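Side-chain contacts in erythromycin C-12 hydroxylase (Saccharopolyspora erythraea, PDB 2JJN), which hydroxylates the macrolactone ring of erythromycin D at C-12, giving erythromycin C, as a heme-dependent cytochrome P450 monooxygenase: residues G35-R38 with E39-V43; S70-P73 with T74-I77; P144-I147 with V148-L152; V254-L257 with D258-A262. The protein carries 2 engineered substitutions. One frame throughout, in Å; residues are numbered along the deposited sequence. Where two conformers were deposited one is given.

Followed from the N terminus, the four contacts come in series: each closes within one continuous run of residues before the next opens, and none nests in or crosses another. Interaction 1 ends helix 27-40 and hands the chain to strand 43-45, an outermost strand of the five-stranded sheet. Interaction 2 is the turn that follows strand 69-70, the other outermost strand, close to the substrate-binding residues. Interaction 3 lies inside helix 142-152, beside the heme, and interaction 4 ends the long helix 228-259, whose earlier part packs on helix 142-152. Centres of interactions 1 and 3 lie about 40 Å apart on opposite sides of the molecule, as do those of 2 and 4, about 39 Å apart.

Interaction 1: residues G35-R38 with E39-V43; sequences GTMR and EKQPV
With chi1 at -62° and two further bends of the same sense, the Met37 side chain curls along the helix until its methyl CE lies 3.8 Å from Gln41 CB. Gln41 is swung the other way, CG opposite its backbone N (chi1 -170°), and the two side chains pass at a slant, thioether against aliphatic stem; SD is a little farther off, 4.1 Å from Gln41 CB. Behind them runs the last helical backbone: Glu39 N bonds to Gly35 O at 3.2 Å, and Lys40 N to Thr36 O at 2.8 Å. The stem of Lys40 lies over the same carbonyl, its CB 3.4 Å from Thr36 O. Two residues beyond Lys40, Pro42 has no N-H to offer, and its CB rests 3.9 Å from Arg38 O, a carbonyl that accepts from Arg55 NE instead. The Arg38 guanidinium is directed back along the chain, with Gly35 CA over one face toward the rim, and is held by Ser318 through NH1. Gln41 is the first residue to leave helical geometry, and Pro42 pairs through its backbone with Phe54: a helix C-terminus running through a proline into the edge strand 43-45 of the P450 sheet.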
ATOM      1  N   GLY A  35       5.208   6.265 -20.192  1.00 18.95           N
ATOM      2  CA  GLY A  35       5.475   5.583 -21.465  1.00 20.01           C
ATOM      3  C   GLY A  35       6.585   6.268 -22.248  1.00 19.48           C
ATOM      4  O   GLY A  35       7.539   5.630 -22.727  1.00 21.03           O
ATOM      5  N   THR A  36       6.504   7.569 -22.354  1.00 19.75           N
ATOM      6  CA  THR A  36       7.523   8.296 -23.113  1.00 20.95           C
ATOM      7  C   THR A  36       8.892   8.183 -22.443  1.00 20.07           C
ATOM      8  O   THR A  36       9.926   8.084 -23.128  1.00 20.61           O
ATOM      9  CB  THR A  36       7.143   9.759 -23.327  1.00 21.38           C
ATOM     10  OG1 THR A  36       7.056  10.442 -22.068  0.50 23.36           O
ATOM     11  CG2 THR A  36       5.828   9.868 -24.106  0.50 21.39           C
ATOM     12  N   MET A  37       8.919   8.192 -21.118  1.00 19.41           N
ATOM     13  CA  MET A  37      10.184   8.137 -20.403  1.00 19.01           C
ATOM     14  C   MET A  37      10.781   6.747 -20.490  1.00 18.44           C
ATOM     15  O   MET A  37      12.000   6.604 -20.639  1.00 19.13           O
ATOM     16  CB  MET A  37       9.991   8.525 -18.924  1.00 17.28           C
ATOM     17  CG  MET A  37       9.482   9.988 -18.698  1.00 19.15           C
ATOM     18  SD  MET A  37      10.663  11.197 -19.365  1.00 19.67           S
ATOM     19  CE  MET A  37      11.839  11.152 -18.007  1.00 18.16           C
ATOM     20  N   ARG A  38       9.948   5.722 -20.425  1.00 19.52           N
ATOM     21  CA  ARG A  38      10.494   4.364 -20.661  1.00 19.06           C
ATOM     22  C   ARG A  38      11.218   4.274 -22.008  1.00 20.17           C
ATOM     23  O   ARG A  38      12.285   3.661 -22.120  1.00 20.57           O
ATOM     24  CB  ARG A  38       9.410   3.301 -20.627  1.00 18.22           C
ATOM     25  CG  ARG A  38       8.883   2.988 -19.235  1.00 19.10           C
ATOM     26  CD  ARG A  38       8.104   1.619 -19.206  1.00 20.93           C
ATOM     27  NE  ARG A  38       6.946   1.670 -20.108  1.00 19.71           N
ATOM     28  CZ  ARG A  38       5.770   2.260 -19.839  1.00 21.73           C
ATOM     29  NH1 ARG A  38       5.568   2.878 -18.677  1.00 21.98           N
ATOM     30  NH2 ARG A  38       4.765   2.253 -20.739  1.00 21.22           N
ATOM     31  N   GLU A  39      10.603   4.888 -23.032  1.00 19.57           N
ATOM     32  CA  GLU A  39      11.219   4.893 -24.360  1.00 23.13           C
ATOM     33  C   GLU A  39      12.478   5.749 -24.466  1.00 21.97           C
ATOM     34  O   GLU A  39      13.517   5.267 -24.933  1.00 24.27           O
ATOM     35  CB  GLU A  39      10.201   5.237 -25.451  1.00 22.25           C
ATOM     36  CG  GLU A  39      10.822   5.330 -26.857  0.70 25.36           C
ATOM     37  CD  GLU A  39       9.860   5.852 -27.938  0.70 27.25           C
ATOM     38  OE1 GLU A  39       8.638   5.619 -27.840  0.70 30.50           O
ATOM     39  OE2 GLU A  39      10.349   6.461 -28.920  0.70 33.98           O
ATOM     40  N   LYS A  40      12.394   7.002 -24.000  1.00 20.97           N
ATOM     41  CA  LYS A  40      13.382   8.020 -24.316  1.00 20.72           C
ATOM     42  C   LYS A  40      14.328   8.398 -23.179  1.00 19.66           C
ATOM     43  O   LYS A  40      15.385   8.974 -23.436  1.00 20.80           O
ATOM     44  CB  LYS A  40      12.657   9.272 -24.840  1.00 21.86           C
ATOM     45  CG  LYS A  40      12.029   9.067 -26.221  0.50 21.49           C
ATOM     46  CD  LYS A  40      11.409  10.331 -26.789  0.50 23.55           C
ATOM     47  CE  LYS A  40      11.045  10.109 -28.251  0.50 26.43           C
ATOM     48  NZ  LYS A  40      10.027  11.058 -28.775  0.50 29.29           N
ATOM     49  N   GLN A  41      13.940   8.155 -21.911  1.00 14.88           N
ATOM     50  CA  GLN A  41      14.770   8.631 -20.798  1.00 13.10           C
ATOM     51  C   GLN A  41      14.423   7.741 -19.583  1.00 11.87           C
ATOM     52  O   GLN A  41      13.788   8.167 -18.629  1.00 12.49           O
ATOM     53  CB  GLN A  41      14.455  10.107 -20.504  1.00 13.88           C
ATOM     54  CG  GLN A  41      15.396  10.793 -19.534  1.00 15.54           C
ATOM     55  CD  GLN A  41      16.720  11.196 -20.158  1.00 17.90           C
ATOM     56  OE1 GLN A  41      17.027  12.403 -20.265  1.00 20.49           O
ATOM     57  NE2 GLN A  41      17.523  10.199 -20.552  1.00 15.81           N
ATOM     58  N   PRO A  42      14.860   6.483 -19.646  1.00 12.74           N
ATOM     59  CA  PRO A  42      14.422   5.490 -18.670  1.00 12.43           C
ATOM     60  C   PRO A  42      15.021   5.663 -17.270  1.00 12.79           C
ATOM     61  O   PRO A  42      14.486   5.073 -16.322  1.00 12.98           O
ATOM     62  CB  PRO A  42      14.904   4.162 -19.266  1.00 13.76           C
ATOM     63  CG  PRO A  42      16.113   4.546 -20.109  1.00 15.32           C
ATOM     64  CD  PRO A  42      15.695   5.901 -20.726  1.00 13.79           C
ATOM     65  N   VAL A  43      16.027   6.514 -17.141  1.00 11.38           N
ATOM     66  CA  VAL A  43      16.626   6.885 -15.821  1.00 11.57           C
ATOM     67  C   VAL A  43      16.762   8.386 -15.843  1.00 12.12           C
ATOM     68  O   VAL A  43      17.563   8.921 -16.628  1.00 13.62           O
ATOM     69  CB  VAL A  43      17.996   6.199 -15.613  1.00 12.75           C
ATOM     70  CG1 VAL A  43      18.588   6.598 -14.268  1.00 13.67           C
ATOM     71  CG2 VAL A  43      17.833   4.688 -15.711  1.00 13.92           C
TER

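Interaction 2: residues S70-P73 with T74-I77; sequences SSDP and TRVI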
ATOM      1  N   SER A  70      20.002   1.648  -0.666  1.00 10.85           N
ATOM      2  CA  SER A  70      19.540   1.560   0.729  1.00 11.00           C
ATOM      3  C   SER A  70      18.081   1.949   0.903  1.00 12.11           C
ATOM      4  O   SER A  70      17.566   2.792   0.158  1.00 11.52           O
ATOM      5  CB  SER A  70      20.452   2.435   1.601  1.00 12.27           C
ATOM      6  OG  SER A  70      19.864   2.578   2.907  1.00 12.79           O
ATOM      7  N   SER A  71      17.400   1.333   1.891  1.00 12.17           N
ATOM      8  CA  SER A  71      16.053   1.701   2.214  1.00 13.59           C
ATOM      9  C   SER A  71      15.977   2.752   3.288  1.00 15.18           C
ATOM     10  O   SER A  71      14.886   3.147   3.668  1.00 16.49           O
ATOM     11  CB  SER A  71      15.234   0.476   2.651  1.00 13.54           C
ATOM     12  OG  SER A  71      14.950  -0.319   1.530  1.00 12.24           O
ATOM     13  N   ASP A  72      17.125   3.208   3.763  1.00 15.82           N
ATOM     14  CA  ASP A  72      17.171   4.210   4.813  1.00 18.44           C
ATOM     15  C   ASP A  72      17.124   5.590   4.145  1.00 20.59           C
ATOM     16  O   ASP A  72      18.134   6.005   3.572  1.00 22.66           O
ATOM     17  CB  ASP A  72      18.445   3.984   5.604  1.00 18.74           C
ATOM     18  CG  ASP A  72      18.602   4.960   6.769  1.00 19.14           C
ATOM     19  OD1 ASP A  72      19.654   4.876   7.414  1.00 26.27           O
ATOM     20  OD2 ASP A  72      17.700   5.796   6.960  1.00 23.49           O
ATOM     21  N   PRO A  73      15.971   6.299   4.198  1.00 22.90           N
ATOM     22  CA  PRO A  73      15.924   7.590   3.477  1.00 23.43           C
ATOM     23  C   PRO A  73      16.697   8.661   4.192  1.00 24.80           C
ATOM     24  O   PRO A  73      16.990   9.698   3.564  1.00 23.81           O
ATOM     25  CB  PRO A  73      14.446   7.993   3.506  1.00 23.46           C
ATOM     26  CG  PRO A  73      13.860   7.264   4.686  1.00 24.12           C
ATOM     27  CD  PRO A  73      14.700   6.013   4.908  1.00 23.55           C
ATOM     28  N   THR A  74      17.005   8.424   5.473  1.00 26.14           N
ATOM     29  CA  THR A  74      17.577   9.449   6.353  1.00 27.40           C
ATOM     30  C   THR A  74      19.014   9.764   5.928  1.00 28.35           C
ATOM     31  O   THR A  74      19.546  10.843   6.233  1.00 28.57           O
ATOM     32  CB  THR A  74      17.511   9.085   7.906  1.00 27.33           C
ATOM     33  OG1 THR A  74      18.456   8.061   8.261  1.00 27.14           O
ATOM     34  CG2 THR A  74      16.113   8.645   8.332  1.00 28.32           C
ATOM     35  N   ARG A  75      19.612   8.826   5.188  1.00 28.31           N
ATOM     36  CA  ARG A  75      20.959   9.007   4.657  1.00 28.56           C
ATOM     37  C   ARG A  75      21.096  10.330   3.874  1.00 28.17           C
ATOM     38  O   ARG A  75      22.177  10.967   3.884  1.00 28.71           O
ATOM     39  CB  ARG A  75      21.323   7.813   3.763  1.00 27.99           C
ATOM     40  CG  ARG A  75      21.446   6.462   4.521  1.00 28.17           C
ATOM     41  CD  ARG A  75      21.941   5.289   3.629  1.00 28.44           C
ATOM     42  NE  ARG A  75      23.326   5.498   3.178  1.00 24.91           N
ATOM     43  CZ  ARG A  75      24.372   4.740   3.521  1.00 28.59           C
ATOM     44  NH1 ARG A  75      24.240   3.693   4.337  1.00 33.21           N
ATOM     45  NH2 ARG A  75      25.576   5.028   3.037  1.00 32.38           N
ATOM     46  N   VAL A  76      20.010  10.746   3.216  1.00 27.53           N
ATOM     47  CA  VAL A  76      20.023  11.941   2.357  1.00 27.48           C
ATOM     48  C   VAL A  76      19.164  13.105   2.921  1.00 27.75           C
ATOM     49  O   VAL A  76      18.895  14.098   2.226  1.00 27.53           O
ATOM     50  CB  VAL A  76      19.577  11.577   0.887  1.00 28.24           C
ATOM     51  CG1 VAL A  76      20.550  10.572   0.289  1.00 26.88           C
ATOM     52  CG2 VAL A  76      18.184  10.989   0.890  1.00 27.59           C
ATOM     53  N   ILE A  77      18.694  12.955   4.160  1.00 27.84           N
ATOM     54  CA  ILE A  77      17.869  13.989   4.791  1.00 28.60           C
ATOM     55  C   ILE A  77      18.661  14.584   5.926  1.00 29.45           C
ATOM     56  O   ILE A  77      18.978  13.899   6.914  1.00 28.02           O
ATOM     57  CB  ILE A  77      16.505  13.468   5.319  1.00 28.72           C
ATOM     58  CG1 ILE A  77      15.653  12.894   4.174  1.00 27.79           C
ATOM     59  CG2 ILE A  77      15.737  14.605   5.992  1.00 29.01           C
ATOM     60  CD1 ILE A  77      14.532  11.954   4.645  1.00 28.30           C
TER
HETATM   61  O   HOH W   1      21.766   3.630   6.621  1.00 39.03           O
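Asp72 and Thr74 meet through one carboxylate oxygen: Asp72 OD2 takes Thr74 OG1 at 2.7 Å and Thr74 N at 3.1 Å. The hydroxyl comes from the syn side, slightly out of the carboxylate plane, whereas the amide stands well above that plane, both on the same face. Two torsions make this double grip possible. Asp72 extends with CG opposite its backbone N (chi1 -179°), which carries the carboxylate forward past Pro73. Thr74 sets OG1 between its own N and carbonyl carbon (chi1 73°), turning hydroxyl and amide to the same oxygen.

The other oxygen, OD1, is linked to Arg75 indirectly. The two side chains cross nearly at a right angle, with their carboxylate and guanidinium planes 89° apart, and the charged ends do not touch; Asp72 OD1 instead accepts from a water at 2.6 Å whose bond to Arg75 NH1 is weak. The Arg75 stem runs back toward Ser70, CD standing 3.5 Å from Ser70 OG. That hydroxyl accepts from Asp72 N at 2.9 Å, forming an ST turn, and is also bonded to Asp91.

Ile77 reaches back so that CD1 lies 4.1 Å from Pro73 CB, and Val76 N bonds to Pro73 O from above the carbonyl plane. Pro73 also touches Glu89, which binds substrate. The whole is an ST turn at Ser70 leading into a 3-10 turn whose Thr74 hydroxyl and amide are both held by the Asp72 carboxylate, set between strand 69-70 and the substrate-binding region of the P450.

Interaction 3: residues P144-I147 with V148-L152; sequences PVTI and VAELL
Val148, which opens residues 148-152, hydrogen-bonds through N to Pro144 O at 2.9 Å and, in the conformer described, brings CG2 to 3.6 Å from the same carbonyl oxygen. There CG1 is opposite the backbone N (chi1 167°), leaving CG2 to lie back along the helix; the side chain touches Leu239 and Leu358 and comes within about 5 Å of the heme. Ala149 follows, its CB 3.2 Å from Val145 O, the oxygen to which its N is hydrogen-bonded. Glu150 lies alongside Thr146, both side chains pointing the same way. Its CG is 3.3 Å from Thr146 O and its OE2 3.8 Å from the Thr146 methyl CG2. The carboxylate makes a salt bridge to Arg117 through OE2, while OE1 and Ile147 O share a water. The Thr146 hydroxyl turns away from this pair to Pro142 O. Leu151 N completes the turn on Ile147 O at 2.9 Å. Leu152, hydrogen-bonded through N to Val148 O, ends the helix. Regular i to i+4 alpha-helical pairing thus presents Val148 toward the heme and Glu150 toward helix 115-127, placing helix 142-152 within the helical heme surround of the P450 fold.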
ATOM      1  N   PRO A 144     -10.121  -2.020   6.818  1.00 24.56           N
ATOM      2  CA  PRO A 144      -8.748  -2.403   7.190  1.00 25.86           C
ATOM      3  C   PRO A 144      -8.343  -1.894   8.557  1.00 27.50           C
ATOM      4  O   PRO A 144      -7.565  -2.596   9.256  1.00 28.48           O
ATOM      5  CB  PRO A 144      -7.855  -1.785   6.098  1.00 26.92           C
ATOM      6  CG  PRO A 144      -8.772  -1.005   5.191  1.00 27.50           C
ATOM      7  CD  PRO A 144     -10.170  -1.123   5.637  1.00 24.06           C
ATOM      8  N   VAL A 145      -8.831  -0.706   8.934  1.00 28.94           N
ATOM      9  CA  VAL A 145      -8.566  -0.130  10.286  1.00 29.97           C
ATOM     10  C   VAL A 145      -9.101  -1.064  11.386  1.00 29.38           C
ATOM     11  O   VAL A 145      -8.411  -1.350  12.392  1.00 28.94           O
ATOM     12  CB  VAL A 145      -9.211   1.307  10.558  1.00 32.15           C
ATOM     13  CG1 VAL A 145      -8.841   2.295   9.574  1.00 33.13           C
ATOM     14  CG2 VAL A 145     -10.708   1.271  10.740  1.00 35.63           C
ATOM     15  N   THR A 146     -10.345  -1.501  11.203  1.00 27.87           N
ATOM     16  CA  THR A 146     -11.041  -2.297  12.189  1.00 25.74           C
ATOM     17  C   THR A 146     -10.309  -3.603  12.334  1.00 24.75           C
ATOM     18  O   THR A 146     -10.034  -4.049  13.469  1.00 24.90           O
ATOM     19  CB  THR A 146     -12.525  -2.511  11.773  1.00 26.40           C
ATOM     20  OG1 THR A 146     -13.175  -1.241  11.872  1.00 28.55           O
ATOM     21  CG2 THR A 146     -13.227  -3.475  12.714  1.00 26.19           C
ATOM     22  N   ILE A 147      -9.967  -4.203  11.198  1.00 23.54           N
ATOM     23  CA  ILE A 147      -9.325  -5.513  11.208  1.00 22.98           C
ATOM     24  C   ILE A 147      -7.932  -5.475  11.826  1.00 23.89           C
ATOM     25  O   ILE A 147      -7.612  -6.316  12.692  1.00 24.71           O
ATOM     26  CB  ILE A 147      -9.351  -6.136   9.803  1.00 23.47           C
ATOM     27  CG1 ILE A 147     -10.824  -6.350   9.394  1.00 24.18           C
ATOM     28  CG2 ILE A 147      -8.589  -7.454   9.732  1.00 24.17           C
ATOM     29  CD1 ILE A 147     -11.612  -7.306  10.320  1.00 23.11           C
ATOM     30  N   VAL A 148      -7.115  -4.520  11.404  1.00 24.60           N
ATOM     31  CA  VAL A 148      -5.727  -4.548  11.914  1.00 25.30           C
ATOM     32  C   VAL A 148      -5.705  -4.099  13.375  1.00 25.09           C
ATOM     33  O   VAL A 148      -4.873  -4.606  14.165  1.00 24.95           O
ATOM     34  CB  VAL A 148      -4.741  -3.763  10.998  1.00 25.60           C
ATOM     35  CG1 VAL A 148      -3.399  -3.537  11.697  0.50 26.42           C
ATOM     36  CG2 VAL A 148      -4.549  -4.504   9.683  0.50 25.39           C
ATOM     37  N   ALA A 149      -6.598  -3.197  13.780  1.00 24.71           N
ATOM     38  CA  ALA A 149      -6.672  -2.830  15.205  1.00 25.52           C
ATOM     39  C   ALA A 149      -7.024  -4.059  16.047  1.00 26.53           C
ATOM     40  O   ALA A 149      -6.405  -4.310  17.084  1.00 26.15           O
ATOM     41  CB  ALA A 149      -7.645  -1.694  15.453  1.00 26.90           C
ATOM     42  N   GLU A 150      -7.955  -4.886  15.579  1.00 25.65           N
ATOM     43  CA  GLU A 150      -8.320  -6.078  16.351  1.00 26.57           C
ATOM     44  C   GLU A 150      -7.191  -7.106  16.351  1.00 25.78           C
ATOM     45  O   GLU A 150      -6.927  -7.816  17.359  1.00 26.75           O
ATOM     46  CB  GLU A 150      -9.592  -6.691  15.774  1.00 27.42           C
ATOM     47  CG  GLU A 150     -10.785  -5.825  16.103  1.00 30.76           C
ATOM     48  CD  GLU A 150     -12.115  -6.372  15.577  1.00 34.77           C
ATOM     49  OE1 GLU A 150     -12.124  -7.475  14.968  1.00 35.09           O
ATOM     50  OE2 GLU A 150     -13.135  -5.676  15.798  1.00 36.23           O
ATOM     51  N   LEU A 151      -6.510  -7.200  15.228  1.00 24.98           N
ATOM     52  CA  LEU A 151      -5.370  -8.094  15.139  1.00 23.41           C
ATOM     53  C   LEU A 151      -4.349  -7.671  16.180  1.00 24.66           C
ATOM     54  O   LEU A 151      -3.804  -8.514  16.908  1.00 23.51           O
ATOM     55  CB  LEU A 151      -4.721  -7.963  13.793  1.00 24.33           C
ATOM     56  CG  LEU A 151      -3.399  -8.689  13.568  1.00 25.54           C
ATOM     57  CD1 LEU A 151      -3.548 -10.157  13.844  1.00 28.63           C
ATOM     58  CD2 LEU A 151      -2.920  -8.417  12.156  1.00 27.39           C
ATOM     59  N   LEU A 152      -4.081  -6.373  16.233  1.00 23.75           N
ATOM     60  CA  LEU A 152      -3.109  -5.877  17.233  1.00 24.19           C
ATOM     61  C   LEU A 152      -3.623  -5.969  18.661  1.00 25.08           C
ATOM     62  O   LEU A 152      -2.818  -5.896  19.617  1.00 29.40           O
ATOM     63  CB  LEU A 152      -2.710  -4.436  16.901  1.00 23.35           C
ATOM     64  CG  LEU A 152      -1.821  -4.267  15.671  1.00 24.03           C
ATOM     65  CD1 LEU A 152      -1.837  -2.807  15.260  1.00 22.85           C
ATOM     66  CD2 LEU A 152      -0.370  -4.715  15.929  1.00 25.74           C
TER
HETATM   67  O   HOH W   2     -10.064  -8.416  13.208  1.00 33.19           O

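Interaction 4: residues V254-L257 with D258-A262; sequences VRTL and DEHPA
Glu259 lies against the turn before it at the C-terminal end of helix 228-259, the long helix of this P450. Its CB is 3.4 Å from Thr256 O. With CG opposite its own carbonyl carbon (chi1 -68°), the chain then runs, extended, back along the helix: CG sits 3.4 Å from Arg255 O and CD 3.7 Å from that oxygen. At the tip, OE1 passes 4.1 Å from Thr256 CA and forms a salt bridge to Arg285 NH1, which also donates to the Thr256 hydroxyl, itself bonded to Asn252 O; the Arg255 side chain is directed to Asn252 as well.

The backbone unwinds beneath them. Asp258 N still makes a sound bond to Val254 O, but Glu259 N divides itself weakly between Arg255 O and Thr256 O. His260 N then shifts from a weak i to i+4 bond on Thr256 O to Leu257 O, which it meets from far above the carbonyl plane. The carboxylate of Asp258 is fixed by Thr378 and by Val379 N, joining this helix end to strand 378-379. The His260 ring, packed on Phe332, turns an edge back to the helix: CD2 lies 3.5 Å from Thr256 O, near the plane of the ring.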
ATOM      1  N   VAL A 254     -13.012  -1.437  -7.531  1.00 17.53           N
ATOM      2  CA  VAL A 254     -14.345  -1.086  -8.029  1.00 17.35           C
ATOM      3  C   VAL A 254     -14.297  -0.143  -9.227  1.00 17.83           C
ATOM      4  O   VAL A 254     -15.066  -0.307 -10.226  1.00 18.63           O
ATOM      5  CB  VAL A 254     -15.188  -0.467  -6.884  1.00 16.67           C
ATOM      6  CG1 VAL A 254     -16.534   0.044  -7.460  1.00 17.69           C
ATOM      7  CG2 VAL A 254     -15.383  -1.559  -5.824  1.00 18.40           C
ATOM      8  N   ARG A 255     -13.364   0.818  -9.206  1.00 18.26           N
ATOM      9  CA  ARG A 255     -13.193   1.701 -10.371  1.00 17.93           C
ATOM     10  C   ARG A 255     -12.831   0.946 -11.656  1.00 18.30           C
ATOM     11  O   ARG A 255     -13.385   1.219 -12.750  1.00 18.57           O
ATOM     12  CB  ARG A 255     -12.102   2.745 -10.097  1.00 20.52           C
ATOM     13  CG  ARG A 255     -12.483   3.908  -9.295  1.00 24.20           C
ATOM     14  CD  ARG A 255     -11.525   5.069  -9.788  1.00 24.33           C
ATOM     15  NE  ARG A 255     -10.182   4.801  -9.275  1.00 23.79           N
ATOM     16  CZ  ARG A 255      -9.022   5.228  -9.790  1.00 25.97           C
ATOM     17  NH1 ARG A 255      -8.951   5.876 -10.965  1.00 26.91           N
ATOM     18  NH2 ARG A 255      -7.903   4.942  -9.114  1.00 21.71           N
ATOM     19  N   THR A 256     -11.952  -0.053 -11.488  1.00 17.73           N
ATOM     20  CA  THR A 256     -11.484  -0.794 -12.674  1.00 17.51           C
ATOM     21  C   THR A 256     -12.581  -1.723 -13.226  1.00 17.97           C
ATOM     22  O   THR A 256     -12.788  -1.810 -14.449  1.00 18.57           O
ATOM     23  CB  THR A 256     -10.224  -1.532 -12.353  1.00 17.86           C
ATOM     24  OG1 THR A 256      -9.244  -0.615 -11.833  1.00 17.77           O
ATOM     25  CG2 THR A 256      -9.641  -2.148 -13.623  1.00 21.46           C
ATOM     26  N   LEU A 257     -13.277  -2.420 -12.322  1.00 18.24           N
ATOM     27  CA  LEU A 257     -14.411  -3.209 -12.775  1.00 17.29           C
ATOM     28  C   LEU A 257     -15.494  -2.352 -13.412  1.00 17.96           C
ATOM     29  O   LEU A 257     -16.133  -2.803 -14.371  1.00 18.74           O
ATOM     30  CB  LEU A 257     -14.997  -4.025 -11.620  1.00 18.51           C
ATOM     31  CG  LEU A 257     -14.077  -5.067 -11.045  1.00 17.66           C
ATOM     32  CD1 LEU A 257     -14.721  -5.728  -9.781  1.00 21.33           C
ATOM     33  CD2 LEU A 257     -13.833  -6.162 -12.120  1.00 22.14           C
ATOM     34  N   ASP A 258     -15.700  -1.122 -12.915  1.00 17.72           N
ATOM     35  CA  ASP A 258     -16.734  -0.274 -13.506  1.00 17.98           C
ATOM     36  C   ASP A 258     -16.337   0.077 -14.964  1.00 19.25           C
ATOM     37  O   ASP A 258     -17.217   0.338 -15.794  1.00 19.07           O
ATOM     38  CB  ASP A 258     -16.801   0.988 -12.646  1.00 18.84           C
ATOM     39  CG  ASP A 258     -18.003   1.896 -12.968  1.00 19.62           C
ATOM     40  OD1 ASP A 258     -19.065   1.369 -13.390  1.00 19.40           O
ATOM     41  OD2 ASP A 258     -17.834   3.117 -12.755  1.00 21.73           O
ATOM     42  N   GLU A 259     -15.037   0.074 -15.262  1.00 18.72           N
ATOM     43  CA  GLU A 259     -14.529   0.335 -16.623  1.00 19.25           C
ATOM     44  C   GLU A 259     -14.620  -0.897 -17.494  1.00 18.80           C
ATOM     45  O   GLU A 259     -14.627  -0.793 -18.726  1.00 19.97           O
ATOM     46  CB  GLU A 259     -13.074   0.836 -16.572  1.00 19.80           C
ATOM     47  CG  GLU A 259     -12.967   2.234 -15.940  1.00 20.62           C
ATOM     48  CD  GLU A 259     -11.518   2.590 -15.602  1.00 23.31           C
ATOM     49  OE1 GLU A 259     -10.662   1.720 -15.742  1.00 25.68           O
ATOM     50  OE2 GLU A 259     -11.268   3.724 -15.157  1.00 28.55           O
ATOM     51  N   HIS A 260     -14.705  -2.082 -16.874  1.00 13.59           N
ATOM     52  CA  HIS A 260     -14.783  -3.357 -17.617  1.00 12.94           C
ATOM     53  C   HIS A 260     -15.865  -4.190 -16.981  1.00 14.25           C
ATOM     54  O   HIS A 260     -15.588  -5.241 -16.390  1.00 13.00           O
ATOM     55  CB  HIS A 260     -13.440  -4.073 -17.536  1.00 13.39           C
ATOM     56  CG  HIS A 260     -12.373  -3.288 -18.189  1.00 14.85           C
ATOM     57  ND1 HIS A 260     -12.197  -3.303 -19.557  1.00 17.93           N
ATOM     58  CD2 HIS A 260     -11.505  -2.378 -17.691  1.00 17.45           C
ATOM     59  CE1 HIS A 260     -11.201  -2.486 -19.859  1.00 19.29           C
ATOM     60  NE2 HIS A 260     -10.776  -1.903 -18.755  1.00 17.66           N
ATOM     61  N   PRO A 261     -17.104  -3.705 -17.071  1.00 18.01           N
ATOM     62  CA  PRO A 261     -18.190  -4.207 -16.239  1.00 18.88           C
ATOM     63  C   PRO A 261     -18.655  -5.613 -16.558  1.00 19.99           C
ATOM     64  O   PRO A 261     -19.399  -6.143 -15.753  1.00 21.29           O
ATOM     65  CB  PRO A 261     -19.326  -3.180 -16.436  1.00 20.04           C
ATOM     66  CG  PRO A 261     -19.060  -2.593 -17.807  1.00 20.00           C
ATOM     67  CD  PRO A 261     -17.538  -2.548 -17.898  1.00 18.57           C
ATOM     68  N   ALA A 262     -18.200  -6.210 -17.684  1.00 21.44           N
ATOM     69  CA  ALA A 262     -18.549  -7.617 -17.942  1.00 22.64           C
ATOM     70  C   ALA A 262     -18.006  -8.491 -16.824  1.00 21.96           C
ATOM     71  O   ALA A 262     -18.531  -9.585 -16.567  1.00 23.74           O
ATOM     72  CB  ALA A 262     -17.984  -8.079 -19.307  1.00 23.44           C
TER